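Glutathione transferase (Phanerochaete chrysosporium, PDB 4F0C) binds glutathione disulfide and, as a glutathione transferase, probably uses glutathione in reactions on small molecules. Local coordinates at residues N11-P16 with T34-L39; V21-R26 with A214-T219; P59-H64 with L79-K84. All coordinates share one frame; numbering follows the deposited sequence. Where two conformers were deposited one is given.

Overall arrangement
Contacts 1 and 3 lie within the thioredoxin-like domain of a GST subunit, and contact 2 joins that domain to the helical one. Contact 1 and contact 3 both reach the same four-stranded sheet and have centres about 17 Å apart; the first pairs strand 32-36 with the end of strand 7-11 and the loop after it, the second packs helix 74-85 on strand 60-63. Contact 2, its centre about 14 Å from that of contact 1, ties helix 18-28 to helix 211-227. It meets contact 3 directly, where Leu25 CD2 lies 3.7 Å from Ile81 CD1. The glutathione disulfide touches Gly15 and Pro16 of contact 1 and Pro59 of contact 3, whereas the side chain of Asp22 in contact 2 is about 12 Å from it.

Contact 1 of 3, residues N11-P16 with T34-L39; sequences NHQVGP and TVYVNL. With GDS (oxidized glutathione disulfide), chain B; SO4 (sulfate ion), chain G; SO4 (sulfate ion), chain D.
Asn11 and Tyr36 pair as a parallel beta bridge at the point where strand 7-11 runs out into a loop. Asn11 N donates to Val35 O at 2.9 Å, and Asn11 O takes the N-H of Val37, so both polar backbone atoms of Asn11 are used. A water held by Asn11 ND2 and Thr34 OG1 adds a bridge between the side chains.

Two flat groups are covered by aliphatic or amide atoms. The Gln13 side chain bends at chi2 (96°) and lies over the Tyr36 ring, CG above the centre at 3.7 Å from the centroid and the amide stacked with its plane only 7° from that of the ring. Thr34 CG2 lies toward the rim of the opposite face. On the His12 ring, Leu39 CD1 sits over the centre of one face, 3.5 Å from the centroid, as a CH-pi contact.

Polar partners hold the His12 ring from its edge. ND1 accepts the N-H of Gly15 in the ring plane at 3.1 Å, and NE2 donates to O4 of a sulfate (chain G) at 2.8 Å; these two bonds fix the rotation of the imidazole, though the sulfate probably comes from the crystallisation liquor and its share may be peculiar to the crystal. CD2 makes an edge contact with Val37 O at 3.3 Å. An alanine here would remove the acceptor for Gly15 N and the surface under Leu39, and is likely to leave the loop beside the disulfide less firmly placed; Gly15 CA lies 3.5 Å from GDS SG2, where any CB would clash.

The bridge ends the parallel pairing of strand 7-11 with the outermost strand 32-36, with Val35 and Val37 against Phe10. Gln13 and Tyr36 meet Ala223 of helix 211-227, and Pro16 packs on helix 174-184.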
# COMPACT_ATOMS: atom_id res chain seq x y z
N ASN A 11 -9.81 15.53 -5.62
CA ASN A 11 -9.15 14.86 -6.71
C ASN A 11 -8.04 15.77 -7.26
O ASN A 11 -7.80 16.89 -6.77
CB ASN A 11 -10.21 14.52 -7.79
CG ASN A 11 -9.81 13.34 -8.69
OD1 ASN A 11 -8.69 12.85 -8.62
ND2 ASN A 11 -10.73 12.90 -9.53
N HIS A 12 -7.35 15.30 -8.30
CA HIS A 12 -6.39 16.11 -9.05
C HIS A 12 -6.52 15.70 -10.51
O HIS A 12 -6.79 14.52 -10.81
CB HIS A 12 -4.94 15.86 -8.57
CG HIS A 12 -3.97 16.85 -9.12
ND1 HIS A 12 -3.06 16.54 -10.11
CD2 HIS A 12 -3.80 18.17 -8.87
CE1 HIS A 12 -2.35 17.61 -10.42
NE2 HIS A 12 -2.79 18.62 -9.68
N GLN A 13 -6.34 16.66 -11.42
CA GLN A 13 -6.53 16.41 -12.84
C GLN A 13 -5.46 15.48 -13.41
O GLN A 13 -5.76 14.59 -14.20
CB GLN A 13 -6.57 17.74 -13.63
CG GLN A 13 -7.69 18.71 -13.22
CD GLN A 13 -7.21 19.76 -12.22
OE1 GLN A 13 -6.34 19.50 -11.37
NE2 GLN A 13 -7.78 20.96 -12.31
N VAL A 14 -4.20 15.69 -13.01
CA VAL A 14 -3.10 14.92 -13.60
C VAL A 14 -2.79 13.64 -12.81
O VAL A 14 -2.60 12.58 -13.40
CB VAL A 14 -1.81 15.76 -13.69
CG1 VAL A 14 -0.67 14.91 -14.28
CG2 VAL A 14 -2.05 17.01 -14.55
N GLY A 15 -2.74 13.75 -11.48
CA GLY A 15 -2.35 12.61 -10.65
C GLY A 15 -3.34 11.46 -10.76
O GLY A 15 -4.55 11.68 -10.83
N PRO A 16 -2.84 10.21 -10.79
CA PRO A 16 -3.78 9.12 -11.09
C PRO A 16 -4.74 8.76 -9.98
O PRO A 16 -5.86 8.36 -10.25
CB PRO A 16 -2.83 7.92 -11.37
CG PRO A 16 -1.60 8.60 -11.93
CD PRO A 16 -1.44 9.82 -11.04
N THR A 34 -16.68 17.08 -7.41
CA THR A 34 -15.23 16.92 -7.48
C THR A 34 -14.59 18.25 -7.20
O THR A 34 -14.93 19.25 -7.81
CB THR A 34 -14.77 16.40 -8.84
OG1 THR A 34 -15.32 15.09 -9.02
CG2 THR A 34 -13.24 16.28 -8.89
N VAL A 35 -13.66 18.25 -6.25
CA VAL A 35 -12.87 19.43 -5.94
C VAL A 35 -11.41 19.13 -6.28
O VAL A 35 -10.80 18.23 -5.68
CB VAL A 35 -12.96 19.78 -4.44
CG1 VAL A 35 -12.03 20.97 -4.14
CG2 VAL A 35 -14.41 20.09 -4.03
N TYR A 36 -10.86 19.85 -7.25
CA TYR A 36 -9.45 19.70 -7.59
C TYR A 36 -8.60 20.54 -6.66
O TYR A 36 -8.70 21.78 -6.64
CB TYR A 36 -9.19 20.05 -9.05
CG TYR A 36 -9.89 19.14 -10.02
CD1 TYR A 36 -9.60 17.77 -10.07
CD2 TYR A 36 -10.86 19.65 -10.91
CE1 TYR A 36 -10.27 16.92 -10.97
CE2 TYR A 36 -11.52 18.82 -11.80
CZ TYR A 36 -11.22 17.46 -11.84
OH TYR A 36 -11.89 16.66 -12.73
N VAL A 37 -7.76 19.86 -5.90
CA VAL A 37 -6.86 20.49 -4.95
C VAL A 37 -5.65 20.91 -5.74
O VAL A 37 -5.09 20.12 -6.51
CB VAL A 37 -6.44 19.48 -3.87
CG1 VAL A 37 -5.52 20.14 -2.85
CG2 VAL A 37 -7.68 18.92 -3.18
N ASN A 38 -5.23 22.15 -5.59
CA ASN A 38 -4.12 22.58 -6.41
C ASN A 38 -2.76 22.43 -5.73
O ASN A 38 -2.39 23.17 -4.81
CB ASN A 38 -4.35 23.98 -6.95
CG ASN A 38 -3.10 24.78 -7.00
OD1 ASN A 38 -2.89 25.64 -6.16
ND2 ASN A 38 -2.21 24.45 -7.93
N LEU A 39 -2.01 21.44 -6.21
CA LEU A 39 -0.76 21.03 -5.59
C LEU A 39 0.37 22.06 -5.76
O LEU A 39 1.33 22.08 -4.99
CB LEU A 39 -0.36 19.65 -6.13
CG LEU A 39 -1.49 18.61 -6.20
CD1 LEU A 39 -1.04 17.29 -6.84
CD2 LEU A 39 -2.13 18.33 -4.83
N1 GDS B . -1.22 5.83 -1.33
CA1 GDS B . -1.93 7.12 -1.67
C1 GDS B . -3.36 6.84 -2.27
OE1 GDS B . -3.54 5.81 -2.99
OE2 GDS B . -4.28 7.64 -1.94
CB1 GDS B . -1.11 7.98 -2.70
CG1 GDS B . -1.85 9.30 -3.03
CD1 GDS B . -0.95 10.15 -3.87
O1 GDS B . 0.16 9.84 -4.26
N2 GDS B . -1.50 11.38 -4.20
CA2 GDS B . -0.76 12.37 -5.01
C2 GDS B . -0.58 13.64 -4.22
O2 GDS B . -1.52 14.09 -3.56
CB2 GDS B . -1.56 12.78 -6.26
SG2 GDS B . -1.57 11.42 -7.46
N3 GDS B . 0.61 14.28 -4.35
CA3 GDS B . 0.82 15.52 -3.66
C3 GDS B . 2.17 15.53 -2.96
OE3 GDS B . 2.60 16.62 -2.53
OE4 GDS B . 2.71 14.42 -2.83
N4 GDS B . 2.01 8.25 -5.75
CA4 GDS B . 2.48 6.91 -5.35
C4 GDS B . 1.24 5.99 -5.17
OE5 GDS B . 0.23 6.20 -5.89
OE6 GDS B . 1.36 5.08 -4.32
C5 GDS B . 2.75 9.03 -6.60
O5 GDS B . 3.83 8.68 -7.09
CA5 GDS B . 2.19 10.39 -6.98
N5 GDS B . 3.30 11.34 -7.29
CB5 GDS B . 1.28 10.20 -8.19
SG5 GDS B . 0.28 11.71 -8.49
CA6 GDS B . 5.49 13.56 -4.58
C6 GDS B . 6.91 12.92 -4.88
OE7 GDS B . 7.92 13.47 -4.38
OE8 GDS B . 6.93 11.90 -5.59
N6 GDS B . 5.56 14.40 -3.39
CB6 GDS B . 5.06 14.34 -5.85
CG6 GDS B . 4.60 13.42 -7.00
CD6 GDS B . 3.44 12.54 -6.55
O6 GDS B . 2.63 12.81 -5.65
S SO4 G . -0.90 21.35 -10.28
O1 SO4 G . 0.06 20.56 -9.50
O2 SO4 G . -0.42 22.72 -10.37
O3 SO4 G . -1.00 20.77 -11.62
O4 SO4 G . -2.20 21.33 -9.63
S SO4 D . -19.40 18.83 -9.80
O1 SO4 D . -18.12 18.19 -9.52
O2 SO4 D . -19.19 20.27 -9.66
O3 SO4 D . -19.81 18.52 -11.17
O4 SO4 D . -20.48 18.42 -8.90
O HOH W 1 -13.55 13.30 -10.14
O HOH W 2 -5.64 21.30 -9.30

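Contact 2 of 3, residues V21-R26 with A214-T219; sequences VDMLLR and AESLKT
Arg26 and Glu215 form the salt bridge between the two helices, NH1 to OE2 at 2.9 Å. The carboxylate is met on its anti side but well out of its plane, which stands 81° from that of the guanidinium. With CG anti to the carbonyl carbon (chi1 -67°) and the chain extended from CG to NE, Arg26 also reaches back one turn to Asp22 and grips it side-on: NE donates to OD1 at 2.7 Å, almost exactly in the guanidinium plane, and NH2 donates to OD2 at 3.0 Å. All three guanidinium nitrogens thus have a carboxylate partner, and the three residues make a salt-bridge network that probably favours the charged form of buried Asp22.

Asp22 OD1 accepts a second hydrogen bond, from Ser216 OG at 2.8 Å, on the anti side and again well out of plane. This gives the buried Ser216 hydroxyl its acceptor. The hydroxyl and Arg26 NE approach the oxygen from opposite faces of the carboxylate. Thr219 OG1 lies over a guanidinium face, yet its proton goes to Glu215 O, within its own helix.

Met23 CG lies against the Ser216 side chain, and apolar packing follows where its CE meets Leu217 CD2 at 3.8 Å. The helix segments run at 135° to each other, their axes 9.0 Å apart. Helix 18-28 is the first helix of the thioredoxin-like domain, and its junction with helix 211-227 belongs to the interdomain interface of the GST fold.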
# COMPACT_ATOMS: atom_id res chain seq x y z
N VAL A 21 -11.35 6.26 -7.44
CA VAL A 21 -12.57 6.52 -6.71
C VAL A 21 -13.64 7.09 -7.65
O VAL A 21 -14.78 6.70 -7.58
CB VAL A 21 -12.33 7.52 -5.57
CG1 VAL A 21 -13.61 7.79 -4.81
CG2 VAL A 21 -11.26 6.92 -4.60
N ASP A 22 -13.25 8.04 -8.49
CA ASP A 22 -14.16 8.54 -9.53
C ASP A 22 -14.79 7.37 -10.33
O ASP A 22 -16.01 7.34 -10.54
CB ASP A 22 -13.40 9.51 -10.44
CG ASP A 22 -14.27 10.12 -11.54
OD1 ASP A 22 -14.47 9.48 -12.60
OD2 ASP A 22 -14.74 11.25 -11.33
N MET A 23 -13.96 6.42 -10.78
CA MET A 23 -14.47 5.25 -11.52
C MET A 23 -15.54 4.48 -10.73
O MET A 23 -16.60 4.17 -11.25
CB MET A 23 -13.34 4.27 -11.84
CG MET A 23 -12.45 4.73 -12.97
SD MET A 23 -10.97 3.71 -13.18
CE MET A 23 -10.07 4.77 -14.33
N LEU A 24 -15.24 4.17 -9.47
CA LEU A 24 -16.18 3.41 -8.64
C LEU A 24 -17.49 4.16 -8.41
O LEU A 24 -18.57 3.57 -8.47
CB LEU A 24 -15.55 2.97 -7.30
CG LEU A 24 -16.55 2.27 -6.34
CD1 LEU A 24 -17.03 0.95 -6.98
CD2 LEU A 24 -15.82 1.97 -5.03
N LEU A 25 -17.38 5.46 -8.13
CA LEU A 25 -18.60 6.25 -7.89
C LEU A 25 -19.48 6.25 -9.15
O LEU A 25 -20.71 6.13 -9.05
CB LEU A 25 -18.24 7.68 -7.49
CG LEU A 25 -17.60 7.84 -6.09
CD1 LEU A 25 -17.09 9.26 -5.93
CD2 LEU A 25 -18.59 7.52 -4.98
N ARG A 26 -18.86 6.38 -10.33
CA ARG A 26 -19.63 6.34 -11.58
C ARG A 26 -20.26 4.96 -11.80
O ARG A 26 -21.40 4.88 -12.23
CB ARG A 26 -18.78 6.73 -12.79
CG ARG A 26 -18.34 8.18 -12.78
CD ARG A 26 -17.53 8.60 -14.05
NE ARG A 26 -16.87 9.86 -13.72
CZ ARG A 26 -17.42 11.07 -13.84
NH1 ARG A 26 -18.62 11.22 -14.40
NH2 ARG A 26 -16.74 12.13 -13.43
N ALA A 214 -14.74 4.24 -18.96
CA ALA A 214 -14.49 5.06 -20.13
C ALA A 214 -14.89 6.52 -19.86
O ALA A 214 -14.19 7.44 -20.28
CB ALA A 214 -15.27 4.52 -21.31
N GLU A 215 -16.01 6.73 -19.19
CA GLU A 215 -16.48 8.09 -18.87
C GLU A 215 -15.53 8.77 -17.90
O GLU A 215 -15.22 9.95 -18.05
CB GLU A 215 -17.90 8.05 -18.30
CG GLU A 215 -18.46 9.44 -17.93
CD GLU A 215 -19.88 9.37 -17.40
OE1 GLU A 215 -20.80 9.16 -18.22
OE2 GLU A 215 -20.08 9.50 -16.19
N SER A 216 -15.06 8.03 -16.89
CA SER A 216 -14.05 8.54 -15.97
C SER A 216 -12.77 8.99 -16.69
O SER A 216 -12.23 10.07 -16.42
CB SER A 216 -13.73 7.48 -14.89
OG SER A 216 -12.71 7.92 -14.03
N LEU A 217 -12.29 8.16 -17.62
CA LEU A 217 -11.06 8.48 -18.35
C LEU A 217 -11.26 9.71 -19.22
O LEU A 217 -10.36 10.55 -19.36
CB LEU A 217 -10.58 7.28 -19.19
CG LEU A 217 -10.12 6.06 -18.39
CD1 LEU A 217 -9.93 4.82 -19.30
CD2 LEU A 217 -8.84 6.36 -17.58
N LYS A 218 -12.46 9.84 -19.78
CA LYS A 218 -12.75 10.95 -20.68
C LYS A 218 -12.84 12.24 -19.85
O LYS A 218 -12.38 13.29 -20.26
CB LYS A 218 -14.05 10.69 -21.44
CG LYS A 218 -14.51 11.84 -22.35
CD LYS A 218 -15.85 11.53 -23.03
CE LYS A 218 -16.24 12.60 -24.07
NZ LYS A 218 -17.56 12.32 -24.72
N THR A 219 -13.41 12.13 -18.65
CA THR A 219 -13.57 13.26 -17.75
C THR A 219 -12.19 13.76 -17.31
O THR A 219 -11.94 14.97 -17.26
CB THR A 219 -14.39 12.84 -16.50
OG1 THR A 219 -15.72 12.47 -16.91
CG2 THR A 219 -14.49 13.98 -15.47

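Contact 3 of 3, residues P59-H64 with L79-K84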
# COMPACT_ATOMS: atom_id res chain seq x y z
N PRO A 59 -6.37 11.17 -3.07
CA PRO A 59 -7.70 11.69 -2.75
C PRO A 59 -8.09 11.65 -1.26
O PRO A 59 -7.45 11.00 -0.42
CB PRO A 59 -8.62 10.74 -3.50
CG PRO A 59 -7.89 9.42 -3.39
CD PRO A 59 -6.44 9.81 -3.63
N ALA A 60 -9.17 12.37 -0.96
CA ALA A 60 -9.89 12.19 0.29
C ALA A 60 -11.35 12.30 -0.10
O ALA A 60 -11.69 12.93 -1.11
CB ALA A 60 -9.52 13.30 1.33
N LEU A 61 -12.22 11.69 0.70
CA LEU A 61 -13.65 11.62 0.40
C LEU A 61 -14.43 12.06 1.61
O LEU A 61 -14.15 11.61 2.72
CB LEU A 61 -14.05 10.16 0.09
CG LEU A 61 -15.54 9.94 -0.24
CD1 LEU A 61 -15.73 10.09 -1.72
CD2 LEU A 61 -16.02 8.54 0.22
N ILE A 62 -15.40 12.95 1.42
CA ILE A 62 -16.35 13.26 2.51
C ILE A 62 -17.71 12.70 2.15
O ILE A 62 -18.21 12.97 1.06
CB ILE A 62 -16.56 14.77 2.71
CG1 ILE A 62 -15.21 15.49 2.90
CG2 ILE A 62 -17.50 15.04 3.92
CD1 ILE A 62 -15.36 16.98 2.82
N ASP A 63 -18.30 11.92 3.06
CA ASP A 63 -19.64 11.38 2.86
C ASP A 63 -20.66 12.29 3.58
O ASP A 63 -20.90 12.21 4.79
CB ASP A 63 -19.69 9.93 3.35
CG ASP A 63 -21.02 9.24 3.04
OD1 ASP A 63 -22.02 9.92 2.66
OD2 ASP A 63 -21.04 8.00 3.24
N HIS A 64 -21.26 13.19 2.82
CA HIS A 64 -22.17 14.16 3.41
C HIS A 64 -23.45 13.52 3.97
O HIS A 64 -24.14 14.14 4.78
CB HIS A 64 -22.50 15.27 2.40
CG HIS A 64 -21.30 16.01 1.91
ND1 HIS A 64 -20.48 16.75 2.74
CD2 HIS A 64 -20.78 16.14 0.66
CE1 HIS A 64 -19.51 17.29 2.03
NE2 HIS A 64 -19.67 16.95 0.76
N LEU A 79 -12.85 0.62 -0.48
CA LEU A 79 -13.43 -0.31 0.49
C LEU A 79 -14.61 0.31 1.22
O LEU A 79 -15.62 -0.36 1.42
CB LEU A 79 -12.35 -0.81 1.48
CG LEU A 79 -11.43 -1.84 0.80
CD1 LEU A 79 -10.09 -1.94 1.54
CD2 LEU A 79 -12.13 -3.24 0.73
N TYR A 80 -14.46 1.56 1.64
CA TYR A 80 -15.52 2.27 2.36
C TYR A 80 -16.78 2.29 1.48
O TYR A 80 -17.88 1.94 1.92
CB TYR A 80 -15.11 3.72 2.68
CG TYR A 80 -16.25 4.58 3.27
CD1 TYR A 80 -16.56 4.54 4.62
CD2 TYR A 80 -16.99 5.43 2.44
CE1 TYR A 80 -17.61 5.32 5.17
CE2 TYR A 80 -18.07 6.20 2.96
CZ TYR A 80 -18.35 6.14 4.31
OH TYR A 80 -19.38 6.92 4.82
N ILE A 81 -16.61 2.69 0.23
CA ILE A 81 -17.75 2.83 -0.66
C ILE A 81 -18.46 1.48 -0.88
O ILE A 81 -19.71 1.41 -0.83
CB ILE A 81 -17.34 3.44 -2.00
CG1 ILE A 81 -16.92 4.90 -1.78
CG2 ILE A 81 -18.54 3.40 -3.00
CD1 ILE A 81 -16.22 5.53 -2.98
N VAL A 82 -17.71 0.42 -1.14
CA VAL A 82 -18.39 -0.87 -1.36
C VAL A 82 -18.99 -1.47 -0.09
O VAL A 82 -20.04 -2.13 -0.15
CB VAL A 82 -17.56 -1.94 -2.13
CG1 VAL A 82 -17.21 -1.43 -3.54
CG2 VAL A 82 -16.30 -2.37 -1.34
N GLU A 83 -18.33 -1.29 1.06
CA GLU A 83 -18.93 -1.79 2.29
C GLU A 83 -20.30 -1.14 2.55
O GLU A 83 -21.28 -1.82 2.91
CB GLU A 83 -17.98 -1.59 3.47
CG GLU A 83 -16.87 -2.64 3.49
CD GLU A 83 -17.38 -4.01 3.95
OE1 GLU A 83 -16.71 -5.02 3.65
OE2 GLU A 83 -18.44 -4.06 4.60
N LYS A 84 -20.38 0.16 2.33
CA LYS A 84 -21.60 0.86 2.72
C LYS A 84 -22.63 1.02 1.61
O LYS A 84 -23.81 1.19 1.90
CB LYS A 84 -21.27 2.24 3.33
CG LYS A 84 -20.81 2.14 4.78
CD LYS A 84 -20.74 3.51 5.50
CE LYS A 84 -22.03 4.30 5.52
NZ LYS A 84 -23.10 3.80 6.45
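Tyr80 reaches across from its helix to Asp63, its hydroxyl donating to OD2 at 2.5 Å. The oxygen lies at the ring edge, and the carboxylate plane stands 85° from the ring. A chi1 of 172°, which turns the ring away from the backbone nitrogen, sends the phenol from the helix toward the strand, spanning axes that are 11.3 Å apart. Asp63 is buried but well supplied: OD2 is also hydrogen-bonded to the hydroxyl of Tyr85, and OD1 is bonded to Tyr65 N and Gln6 NE2.

Beside this polar bond the apolar part is close-fitting. Leu61 CD2 touches Tyr80 CD2 at 3.9 Å and Ile81 CG1 at 4.2 Å, so one methyl touches both helix residues. Toward the partly exposed Lys84 the contact is looser: CE is 4.5 Å from Asp63 OD2 and NZ is 5.7 Å from it, too far for a salt bridge, and the amino group instead makes a cation-pi contact with Tyr66.

Helix 74-85 lies on the sheet beside helix 18-28, where Ile81 packs on Leu24 and Leu25. Strand 60-63 pairs with strands 7-11 and 69-72, while Tyr80 meets Ile100 and Leu79 meets Phe107, both of the second subunit.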